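Local structure of protein (thiaminase I) (Bacillus subtilis, 3THI) at residues 116-121 with 224-229; 162-167 with 186-191; 219-224 with 239-244. The protein catalyses the breakdown of thiamin, exchanging the thiazole part of the molecule for another nucleophile, on a fold probably related to periplasmic binding proteins. All coordinates share one frame; numbering follows the deposited sequence.

Interaction 1: 116-121 with 224-229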
# COMPACT_ATOMS: atom_id res chain seq x y z
N LEU A 116 9.57 -8.99 23.65
CA LEU A 116 9.33 -7.65 24.16
C LEU A 116 10.34 -6.61 23.67
O LEU A 116 9.97 -5.49 23.34
CB LEU A 116 9.29 -7.67 25.69
CG LEU A 116 8.32 -8.67 26.33
CD1 LEU A 116 8.44 -8.59 27.83
CD2 LEU A 116 6.89 -8.41 25.91
N LYS A 117 11.62 -6.99 23.60
CA LYS A 117 12.68 -6.08 23.16
C LYS A 117 12.46 -5.44 21.79
O LYS A 117 12.83 -4.28 21.58
CB LYS A 117 14.05 -6.77 23.19
CG LYS A 117 14.55 -7.04 24.59
CD LYS A 117 16.01 -7.44 24.56
CE LYS A 117 16.55 -7.68 25.96
NZ LYS A 117 18.02 -7.80 25.97
N ILE A 118 11.90 -6.20 20.85
CA ILE A 118 11.63 -5.69 19.50
C ILE A 118 10.37 -4.83 19.56
O ILE A 118 10.14 -3.98 18.70
CB ILE A 118 11.43 -6.83 18.47
CG1 ILE A 118 12.64 -7.77 18.49
CG2 ILE A 118 11.29 -6.27 17.06
CD1 ILE A 118 13.95 -7.13 18.03
N GLY A 119 9.58 -5.04 20.62
CA GLY A 119 8.35 -4.28 20.81
C GLY A 119 8.60 -2.82 21.13
O GLY A 119 7.74 -1.97 20.90
N GLN A 120 9.78 -2.53 21.65
CA GLN A 120 10.14 -1.16 22.01
C GLN A 120 10.86 -0.40 20.89
O GLN A 120 11.16 0.78 21.03
CB GLN A 120 10.97 -1.14 23.29
CG GLN A 120 12.29 -1.89 23.21
CD GLN A 120 12.96 -2.04 24.57
OE1 GLN A 120 12.31 -2.39 25.56
NE2 GLN A 120 14.26 -1.78 24.63
N VAL A 121 11.13 -1.10 19.78
CA VAL A 121 11.81 -0.53 18.62
C VAL A 121 10.88 0.40 17.85
O VAL A 121 9.79 -0.00 17.42
CB VAL A 121 12.31 -1.65 17.67
CG1 VAL A 121 12.85 -1.06 16.38
CG2 VAL A 121 13.38 -2.47 18.35
N SER A 224 11.07 -18.27 10.50
CA SER A 224 12.22 -17.64 9.87
C SER A 224 12.29 -16.17 10.26
O SER A 224 11.26 -15.49 10.32
CB SER A 224 12.11 -17.76 8.36
OG SER A 224 13.16 -17.07 7.70
N GLY A 225 13.51 -15.71 10.55
CA GLY A 225 13.75 -14.32 10.92
C GLY A 225 13.33 -13.94 12.33
O GLY A 225 12.66 -14.71 13.02
N ARG A 226 13.80 -12.79 12.81
CA ARG A 226 13.41 -12.34 14.14
C ARG A 226 12.41 -11.20 14.02
O ARG A 226 11.53 -11.02 14.87
CB ARG A 226 14.60 -11.87 14.95
CG ARG A 226 14.15 -11.42 16.33
CD ARG A 226 15.30 -11.33 17.28
NE ARG A 226 14.87 -10.79 18.55
CZ ARG A 226 15.70 -10.21 19.41
NH1 ARG A 226 16.99 -10.11 19.12
NH2 ARG A 226 15.25 -9.75 20.56
N ALA A 227 12.57 -10.40 12.97
CA ALA A 227 11.69 -9.27 12.73
C ALA A 227 11.29 -9.33 11.27
O ALA A 227 12.00 -9.92 10.45
CB ALA A 227 12.41 -7.96 13.04
N PHE A 228 10.11 -8.79 10.96
CA PHE A 228 9.60 -8.76 9.60
C PHE A 228 8.94 -7.41 9.34
O PHE A 228 8.09 -6.96 10.11
CB PHE A 228 8.59 -9.90 9.37
CG PHE A 228 7.71 -9.74 8.14
CD1 PHE A 228 8.27 -9.46 6.89
CD2 PHE A 228 6.33 -9.85 8.23
CE1 PHE A 228 7.46 -9.31 5.76
CE2 PHE A 228 5.52 -9.70 7.12
CZ PHE A 228 6.08 -9.43 5.87
N ILE A 229 9.40 -6.73 8.30
CA ILE A 229 8.81 -5.45 7.92
C ILE A 229 8.06 -5.74 6.63
O ILE A 229 8.65 -6.15 5.63
CB ILE A 229 9.87 -4.34 7.70
CG1 ILE A 229 10.52 -3.98 9.04
CG2 ILE A 229 9.21 -3.11 7.04
CD1 ILE A 229 11.67 -3.00 8.94

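Interaction 2: 162-167 with 186-191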
# COMPACT_ATOMS: atom_id res chain seq x y z
N LEU A 162 12.16 7.61 -1.76
CA LEU A 162 11.37 8.83 -1.73
C LEU A 162 10.61 9.04 -0.43
O LEU A 162 10.44 10.17 0.01
CB LEU A 162 10.44 8.88 -2.94
CG LEU A 162 11.22 9.00 -4.25
CD1 LEU A 162 10.30 8.89 -5.44
CD2 LEU A 162 11.92 10.32 -4.26
N GLU A 163 10.15 7.95 0.17
CA GLU A 163 9.44 8.04 1.43
C GLU A 163 10.44 8.42 2.52
O GLU A 163 10.18 9.31 3.33
CB GLU A 163 8.78 6.71 1.79
CG GLU A 163 7.62 6.34 0.89
CD GLU A 163 6.72 5.31 1.51
OE1 GLU A 163 7.25 4.29 2.00
OE2 GLU A 163 5.49 5.51 1.52
N ALA A 164 11.58 7.73 2.52
CA ALA A 164 12.63 7.99 3.49
C ALA A 164 13.09 9.44 3.40
O ALA A 164 13.30 10.09 4.41
CB ALA A 164 13.82 7.05 3.25
N LEU A 165 13.21 9.94 2.17
CA LEU A 165 13.66 11.31 1.95
C LEU A 165 12.74 12.32 2.63
O LEU A 165 13.20 13.34 3.14
CB LEU A 165 13.77 11.61 0.45
CG LEU A 165 14.49 12.91 0.08
CD1 LEU A 165 15.90 12.88 0.61
CD2 LEU A 165 14.50 13.11 -1.43
N ILE A 166 11.44 12.03 2.64
CA ILE A 166 10.49 12.93 3.28
C ILE A 166 10.77 13.00 4.78
O ILE A 166 10.88 14.08 5.34
CB ILE A 166 9.01 12.50 2.99
CG1 ILE A 166 8.60 12.97 1.59
CG2 ILE A 166 8.06 13.05 4.08
CD1 ILE A 166 7.24 12.50 1.15
N ASP A 167 10.96 11.84 5.41
CA ASP A 167 11.21 11.79 6.84
C ASP A 167 12.55 12.42 7.19
O ASP A 167 12.71 13.00 8.27
CB ASP A 167 11.14 10.35 7.35
CG ASP A 167 9.79 9.70 7.10
OD1 ASP A 167 8.77 10.43 7.12
OD2 ASP A 167 9.73 8.47 6.88
N ASP A 186 22.48 10.85 1.11
CA ASP A 186 23.29 9.87 1.84
C ASP A 186 22.62 9.24 3.04
O ASP A 186 22.80 8.05 3.29
CB ASP A 186 24.64 10.46 2.22
CG ASP A 186 25.52 10.72 1.02
OD1 ASP A 186 25.89 9.73 0.35
OD2 ASP A 186 25.80 11.90 0.72
N LYS A 187 21.87 10.03 3.80
CA LYS A 187 21.17 9.53 4.97
C LYS A 187 20.14 8.49 4.54
O LYS A 187 20.03 7.42 5.15
CB LYS A 187 20.46 10.68 5.70
CG LYS A 187 21.32 11.47 6.66
CD LYS A 187 20.57 12.70 7.17
CE LYS A 187 21.32 13.41 8.30
NZ LYS A 187 21.33 12.58 9.54
N VAL A 188 19.40 8.80 3.47
CA VAL A 188 18.38 7.90 2.95
C VAL A 188 19.03 6.62 2.48
O VAL A 188 18.56 5.53 2.81
CB VAL A 188 17.61 8.54 1.77
CG1 VAL A 188 16.62 7.54 1.18
CG2 VAL A 188 16.86 9.75 2.25
N ILE A 189 20.12 6.75 1.73
CA ILE A 189 20.86 5.58 1.24
C ILE A 189 21.38 4.75 2.41
O ILE A 189 21.27 3.53 2.41
CB ILE A 189 22.02 6.00 0.30
CG1 ILE A 189 21.46 6.56 -1.01
CG2 ILE A 189 22.94 4.82 0.01
CD1 ILE A 189 20.60 5.56 -1.78
N ARG A 190 21.91 5.42 3.44
CA ARG A 190 22.42 4.71 4.61
C ARG A 190 21.28 3.95 5.29
O ARG A 190 21.48 2.87 5.84
CB ARG A 190 23.08 5.67 5.60
CG ARG A 190 24.53 5.98 5.25
CD ARG A 190 25.21 6.85 6.30
NE ARG A 190 24.86 8.27 6.18
CZ ARG A 190 24.53 9.05 7.21
NH1 ARG A 190 24.47 8.56 8.44
NH2 ARG A 190 24.30 10.34 7.01
N GLY A 191 20.09 4.55 5.24
CA GLY A 191 18.92 3.92 5.82
C GLY A 191 18.56 2.66 5.05
O GLY A 191 18.37 1.60 5.64

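Interaction 3: 219-224 with 239-244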
# COMPACT_ATOMS: atom_id res chain seq x y z
N TRP A 219 7.10 -17.21 5.67
CA TRP A 219 8.40 -17.60 6.22
C TRP A 219 8.42 -17.19 7.68
O TRP A 219 8.79 -17.98 8.56
CB TRP A 219 9.52 -16.86 5.50
CG TRP A 219 9.71 -17.25 4.07
CD1 TRP A 219 9.19 -18.33 3.43
CD2 TRP A 219 10.53 -16.57 3.12
NE1 TRP A 219 9.64 -18.38 2.13
CE2 TRP A 219 10.47 -17.30 1.92
CE3 TRP A 219 11.32 -15.41 3.17
CZ2 TRP A 219 11.17 -16.92 0.77
CZ3 TRP A 219 12.01 -15.03 2.03
CH2 TRP A 219 11.93 -15.78 0.85
N PHE A 220 8.02 -15.95 7.94
CA PHE A 220 7.99 -15.42 9.29
C PHE A 220 7.13 -16.29 10.21
O PHE A 220 7.55 -16.64 11.32
CB PHE A 220 7.49 -13.97 9.28
CG PHE A 220 7.86 -13.20 10.51
CD1 PHE A 220 9.19 -12.98 10.83
CD2 PHE A 220 6.88 -12.71 11.37
CE1 PHE A 220 9.54 -12.28 11.98
CE2 PHE A 220 7.22 -12.01 12.52
CZ PHE A 220 8.55 -11.80 12.82
N ALA A 221 5.94 -16.68 9.73
CA ALA A 221 5.01 -17.51 10.48
C ALA A 221 5.61 -18.89 10.77
O ALA A 221 5.34 -19.49 11.81
CB ALA A 221 3.71 -17.66 9.72
N GLN A 222 6.42 -19.37 9.84
CA GLN A 222 7.09 -20.65 9.97
C GLN A 222 8.25 -20.58 10.98
O GLN A 222 8.74 -21.62 11.42
CB GLN A 222 7.60 -21.10 8.60
CG GLN A 222 6.51 -21.57 7.65
CD GLN A 222 6.31 -23.07 7.69
OE1 GLN A 222 7.28 -23.83 7.57
NE2 GLN A 222 5.07 -23.51 7.88
N GLY A 223 8.68 -19.36 11.33
CA GLY A 223 9.75 -19.20 12.31
C GLY A 223 11.02 -18.53 11.81
O GLY A 223 11.95 -18.26 12.58
N SER A 224 11.07 -18.27 10.50
CA SER A 224 12.22 -17.64 9.87
C SER A 224 12.29 -16.17 10.26
O SER A 224 11.26 -15.49 10.32
CB SER A 224 12.11 -17.76 8.36
OG SER A 224 13.16 -17.07 7.70
N GLY A 239 -2.16 -16.45 8.22
CA GLY A 239 -3.27 -17.30 8.61
C GLY A 239 -3.57 -17.27 10.09
O GLY A 239 -3.86 -16.22 10.67
N ASP A 240 -3.53 -18.45 10.71
CA ASP A 240 -3.78 -18.62 12.14
C ASP A 240 -2.70 -17.92 12.95
O ASP A 240 -2.90 -17.59 14.12
CB ASP A 240 -3.80 -20.11 12.50
CG ASP A 240 -5.20 -20.63 12.74
OD1 ASP A 240 -6.16 -20.16 12.08
OD2 ASP A 240 -5.35 -21.51 13.61
N TYR A 241 -1.56 -17.69 12.31
CA TYR A 241 -0.45 -17.05 12.98
C TYR A 241 -0.60 -15.54 13.14
O TYR A 241 0.07 -14.94 13.97
CB TYR A 241 0.86 -17.37 12.26
CG TYR A 241 2.04 -16.84 13.01
CD1 TYR A 241 2.38 -17.38 14.25
CD2 TYR A 241 2.75 -15.74 12.56
CE1 TYR A 241 3.37 -16.81 15.03
CE2 TYR A 241 3.75 -15.19 13.32
CZ TYR A 241 4.04 -15.71 14.55
OH TYR A 241 4.96 -15.08 15.35
N ALA A 242 -1.47 -14.91 12.35
CA ALA A 242 -1.69 -13.47 12.43
C ALA A 242 -2.06 -12.99 13.84
O ALA A 242 -1.81 -11.85 14.22
CB ALA A 242 -2.78 -13.07 11.46
N GLU A 243 -2.68 -13.88 14.60
CA GLU A 243 -3.08 -13.56 15.96
C GLU A 243 -1.91 -13.67 16.92
O GLU A 243 -1.90 -13.05 17.98
CB GLU A 243 -4.23 -14.49 16.37
CG GLU A 243 -5.45 -14.40 15.46
CD GLU A 243 -6.29 -13.15 15.69
OE1 GLU A 243 -5.86 -12.25 16.45
OE2 GLU A 243 -7.40 -13.06 15.11
N GLN A 244 -0.90 -14.44 16.53
CA GLN A 244 0.28 -14.62 17.36
C GLN A 244 1.36 -13.56 17.13
O GLN A 244 2.28 -13.43 17.94
CB GLN A 244 0.88 -16.02 17.17
CG GLN A 244 -0.09 -17.18 17.41
CD GLN A 244 -0.92 -17.02 18.68
OE1 GLN A 244 -2.16 -17.10 18.64
NE2 GLN A 244 -0.26 -16.78 19.80

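Interaction 1: 116-121 with 224-229
I118, in the short and weakly bonded helix 116-119, stands beside R226, where the chain turns a corner just ahead of strand 227-231. The two backbones keep apart: the shortest CA-CA separation, from I118 to A227, is 7.7 Å. Side chains must therefore bridge the gap, and the buried surface of 160 Å², summed over both segments, is shared chiefly by I118 and R226. R226 reaches across because its chain runs extended from CG to NE, with CG anti to the backbone N (chi1 -179°). Its flat guanidinium then meets the CG1-CD1 branch of I118, the two side chains crossing obliquely. I118 CD1 lies over one guanidinium face, 3.6 Å above the plane and displaced toward the rim, at 3.8 Å from R226 CZ. I118 CG1 adds a second touch at 3.8 Å from R226 NE. This is van der Waals packing of a methyl and its neighbouring methylene against a flat cation, and the polar work is done elsewhere, by a salt bridge from R226 NE to OD2 of D115, immediately ahead of the helix. K117 contributes a glancing contact, its CB 4.2 Å from R226 NH2. Its extended chain then leads away, which keeps K117 NZ 6.4 Å from R226 NH2 and separates the like charges. With an alanine here instead of R226, D115 would probably be left without its salt-bridge mate and the outer branch of I118 without its flat cover. I118 also packs on L109 and Y111 of strand 96-112 and on K130 of helix 124-131, while strand 227-231 runs between the antiparallel strand 96-112 and the parallel strand 147-149; the contact thus ties the turn following strand 96-112 to the entry of its neighbouring strand.

Interaction 2: 162-167 with 186-191
V188 of helix 186-199 sets its two methyls against A164 and L165 of helix 154-169, in a knobs-into-holes contact between helices that follow one another in the chain. The evidence for the hole is its spacing: V188 also touches Y161 and V168, so four residues at positions i, i+3, i+4 and i+7 of one helix surround a single side chain of the other. The apolar contacts divide between the branches. V188 CG1, anti to the backbone N (chi1 176°), points at A164 and comes to 3.5 Å from A164 CB. V188 CG2 turns to L165 instead, lying 3.6 Å from L165 CA, close above the helix backbone. The L165 side chain crosses that of V188 at about a right angle, and its CD1 closes on the same methyl. The methyl-sized side chain of A164 is consistent with the short CA-CA separation of 5.8 Å between A164 and V188. V188 supplies 77 of the 135 Å² buried on both sides together.

Hydrogen bonding is confined to each helix and its surroundings. In 186-191 the backbone bonds are regular, as R190 N to D186 O at 2.8 Å illustrates, whereas those in 162-167 are weak. Side chains from outside or within the segments make further bonds: N185 OD1 with V188 N, the Y175 hydroxyl with L162 O, D167 OD1 with I258 N, and the T169 hydroxyl with the carbonyl oxygens of L165 and I166. The L165 side chain comes nearest to the second helix through CD1, 3.7 Å from V188 CG2.

Interaction 3: 219-224 with 239-244
A221 presses its CA and CB against the ring of Y241, with CD2 as the point of nearest approach: 3.5 Å to A221 CA and 3.6 Å to A221 CB. The carbonyl oxygen of A221 lies over one face of that ring, 4.4 Å from Y241 CG, so backbone and methyl of the same residue both meet the tyrosine. F220 adds a looser touch, its CD2 4.4 Å from Y241 CE2, the ring planes being steeply inclined, at about 70°.

Torsion explains the reach of Y241: with CG anti to the backbone N (chi1 -174°), the ring extends from the short 3-10 segment 240-241 toward the last turn of helix 215-222. That turn closes in a Schellman motif at G223, whose positive phi (118°) suits glycine; S224 N bonds back to W219 O at 3.0 Å and G223 N to F220 O. On the other segment, D240 OD1 is hydrogen-bonded to the hydroxyl of Y303. R112 of strand 96-112 backs both aromatics, forming a cation-pi pair with F220, touching Y241 and bonding F220 O through NH2.

With 144 Å² buried over both sides, the contacts are mainly apolar, consistent with dispersion and shape fit: a tyrosine ring is matched to a helix end whose alanine lets it approach the backbone.

Interactions 1 and 3 are neighbours, their centres 13 Å apart; they share S224, and F220 of 219-224 packs against the backbone and CB of 226-228, with F220 CD1 at 3.5 Å from F228 CB. Both are partly buried and border strand 96-112, R112 serving carbonyls of each. Interaction 2 is the buried one, centred about 21 Å from interaction 1 and 30 Å from interaction 3, and joins two helices elsewhere. Chemistry follows place: aliphatic methyls pack on one another and on the helix backbone in 162-167 with 186-191, a ring rests on a helix end in 219-224 with 239-244, and a guanidinium lies under isoleucine in 116-121 with 224-229.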